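Local coordinates for protein exotoxin 3 (PDB 2Z8L) that binds the sialylated glycan sialyl Lewis X and belongs to the superantigen-like toxins of Staphylococcus aureus, at residues A[136-141]-A[192-197]. Numbering follows the deposited sequence.
Sequences KEEVSL and SDVIDG. Unlike the reference sequence in segment 136-141: Val139 (reference Ile). With SIA (N-acetyl-alpha-neuraminic acid), chain B.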
loop_
_atom_site.group_PDB
_atom_site.type_symbol
_atom_site.label_atom_id
_atom_site.label_comp_id
_atom_site.label_asym_id
_atom_site.label_seq_id
_atom_site.Cartn_x
_atom_site.Cartn_y
_atom_site.Cartn_z
ATOM N N LYS A 136 -6.549 -2.624 10.082
ATOM C CA LYS A 136 -7.277 -1.439 9.708
ATOM C C LYS A 136 -8.604 -1.730 9.043
ATOM O O LYS A 136 -8.677 -2.564 8.174
ATOM C CB LYS A 136 -6.385 -0.514 8.819
ATOM C CG LYS A 136 -5.342 0.198 9.685
ATOM C CD LYS A 136 -4.343 1.050 8.899
ATOM C CE LYS A 136 -5.009 1.983 7.834
ATOM N NZ LYS A 136 -6.096 2.973 8.275
ATOM N N GLU A 137 -9.607 -0.926 9.386
ATOM C CA GLU A 137 -10.900 -0.986 8.751
ATOM C C GLU A 137 -10.831 -0.564 7.317
ATOM O O GLU A 137 -11.542 -1.124 6.501
ATOM C CB GLU A 137 -11.903 -0.077 9.472
ATOM C CG GLU A 137 -12.197 -0.524 10.861
ATOM C CD GLU A 137 -12.804 0.586 11.736
ATOM O OE1 GLU A 137 -13.081 1.701 11.214
ATOM O OE2 GLU A 137 -12.924 0.330 12.930
ATOM N N GLU A 138 -10.053 0.465 7.038
ATOM C CA GLU A 138 -9.868 1.005 5.661
ATOM C C GLU A 138 -8.390 0.847 5.355
ATOM O O GLU A 138 -7.560 1.368 6.065
ATOM C CB GLU A 138 -10.254 2.485 5.639
ATOM C CG GLU A 138 -10.709 2.938 4.315
ATOM C CD GLU A 138 -11.308 4.326 4.390
ATOM O OE1 GLU A 138 -12.500 4.429 4.858
ATOM O OE2 GLU A 138 -10.563 5.309 4.058
ATOM N N VAL A 139 -8.071 0.109 4.306
ATOM C CA VAL A 139 -6.714 -0.168 3.966
ATOM C C VAL A 139 -6.460 0.287 2.496
ATOM O O VAL A 139 -7.256 0.002 1.593
ATOM C CB VAL A 139 -6.339 -1.658 4.086
ATOM C CG1 VAL A 139 -4.786 -1.717 3.983
ATOM C CG2 VAL A 139 -6.856 -2.351 5.363
ATOM N N SER A 140 -5.335 0.999 2.278
ATOM C CA SER A 140 -5.004 1.420 0.898
ATOM C C SER A 140 -4.399 0.241 0.122
ATOM O O SER A 140 -3.631 -0.573 0.699
ATOM C CB SER A 140 -4.023 2.624 0.887
ATOM O OG SER A 140 -2.738 2.310 1.343
ATOM N N LEU A 141 -4.724 0.155 -1.188
ATOM C CA LEU A 141 -3.985 -0.763 -2.061
ATOM C C LEU A 141 -2.499 -0.492 -1.979
ATOM O O LEU A 141 -1.711 -1.456 -2.064
ATOM C CB LEU A 141 -4.442 -0.664 -3.521
ATOM C CG LEU A 141 -5.873 -1.046 -3.760
ATOM C CD1 LEU A 141 -6.114 -1.099 -5.302
ATOM C CD2 LEU A 141 -6.245 -2.381 -3.106
ATOM N N SER A 192 -4.145 5.795 -4.319
ATOM C CA SER A 192 -5.180 6.296 -3.420
ATOM C C SER A 192 -6.379 5.357 -3.187
ATOM O O SER A 192 -7.232 5.620 -2.347
ATOM C CB SER A 192 -5.672 7.668 -3.879
ATOM O OG SER A 192 -4.682 8.681 -3.644
ATOM N N ASP A 193 -6.452 4.269 -3.953
ATOM C CA ASP A 193 -7.604 3.372 -3.847
ATOM C C ASP A 193 -7.618 2.659 -2.482
ATOM O O ASP A 193 -6.549 2.309 -2.001
ATOM C CB ASP A 193 -7.542 2.373 -4.967
ATOM C CG ASP A 193 -7.720 3.046 -6.389
ATOM O OD1 ASP A 193 -8.186 4.221 -6.528
ATOM O OD2 ASP A 193 -7.352 2.380 -7.391
ATOM N N VAL A 194 -8.789 2.532 -1.882
ATOM C CA VAL A 194 -8.927 1.967 -0.530
ATOM C C VAL A 194 -9.962 0.858 -0.542
ATOM O O VAL A 194 -10.925 0.905 -1.336
ATOM C CB VAL A 194 -9.316 3.084 0.449
ATOM C CG1 VAL A 194 -9.632 2.567 1.799
ATOM C CG2 VAL A 194 -8.202 4.127 0.542
ATOM N N ILE A 195 -9.771 -0.135 0.317
ATOM C CA ILE A 195 -10.719 -1.240 0.419
ATOM C C ILE A 195 -11.033 -1.505 1.889
ATOM O O ILE A 195 -10.340 -1.043 2.761
ATOM C CB ILE A 195 -10.168 -2.492 -0.235
ATOM C CG1 ILE A 195 -8.958 -3.074 0.476
ATOM C CG2 ILE A 195 -9.940 -2.235 -1.697
ATOM C CD1 ILE A 195 -8.458 -4.386 -0.084
ATOM N N ASP A 196 -12.099 -2.243 2.151
ATOM C CA ASP A 196 -12.458 -2.538 3.525
ATOM C C ASP A 196 -11.647 -3.729 3.976
ATOM O O ASP A 196 -11.833 -4.859 3.494
ATOM C CB ASP A 196 -13.942 -2.879 3.676
ATOM C CG ASP A 196 -14.410 -2.923 5.164
ATOM O OD1 ASP A 196 -13.617 -3.256 6.111
ATOM O OD2 ASP A 196 -15.616 -2.590 5.433
ATOM N N GLY A 197 -10.723 -3.481 4.903
ATOM C CA GLY A 197 -9.913 -4.521 5.491
ATOM C C GLY A 197 -10.636 -5.717 6.087
ATOM O O GLY A 197 -10.127 -6.855 6.000
HETATM C C1 SIA B . -7.836 -5.771 -11.090
HETATM C C2 SIA B . -8.805 -4.920 -11.917
HETATM C C3 SIA B . -10.100 -5.670 -12.233
HETATM C C4 SIA B . -10.963 -5.836 -10.986
HETATM C C5 SIA B . -11.227 -4.494 -10.281
HETATM C C6 SIA B . -9.869 -3.828 -10.025
HETATM C C7 SIA B . -9.910 -2.448 -9.379
HETATM C C8 SIA B . -8.520 -1.793 -9.389
HETATM C C9 SIA B . -8.383 -0.566 -8.520
HETATM C C10 SIA B . -13.021 -4.197 -8.620
HETATM C C11 SIA B . -13.545 -4.603 -7.268
HETATM N N5 SIA B . -11.895 -4.777 -9.006
HETATM O O1A SIA B . -7.143 -5.132 -10.267
HETATM O O1B SIA B . -7.715 -7.010 -11.268
HETATM O O4 SIA B . -12.207 -6.531 -11.331
HETATM O O6 SIA B . -9.201 -3.698 -11.287
HETATM O O7 SIA B . -10.765 -1.587 -10.130
HETATM O O8 SIA B . -7.599 -2.822 -8.982
HETATM O O9 SIA B . -7.103 0.071 -8.634
HETATM O O10 SIA B . -13.556 -3.355 -9.339
#
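Val139 and Ile195 form the hydrogen-bonded pair of a short antiparallel two-stranded sheet, with Val139 N to Ile195 O at 3.0 Å and Ile195 N to Val139 O at 2.8 Å. Beyond this pair, Leu141 N donates to Asp193 O (2.9 Å) at one end, and Gly197 N reaches Glu137 O (3.0 Å) at the other. That last bond is bent (138° at the hydrogen), its donor above the carbonyl plane. Gly197 CA also lies 3.5 Å from Lys136 O in a CA-H...O contact. The strands belong to the C-terminal beta-grasp domain, their sheet separate from its five-stranded one; Ser140 is the N-cap of helix 141-155, its OG accepting from Glu143 N. Among apolar contacts, Leu141 CD2 meets Ile195 CG2 at 4.0 Å, the side chains crossing at about a right angle. Leu141 CD1 lies 3.8 Å from Asp193 CB and touches the sialic acid near O9, as part of the glycan pocket. With CG anti to its carbonyl carbon (chi1 -66°), Asp193 presents OD2 to the sialic acid, whose O9 donates a 2.6 Å hydrogen bond. Glu138 OE2 accepts from Lys100 N of strand 92-100, where Thr99 touches Glu138 and Val194; Asp196 OD1 forms a salt bridge with Arg198 NE.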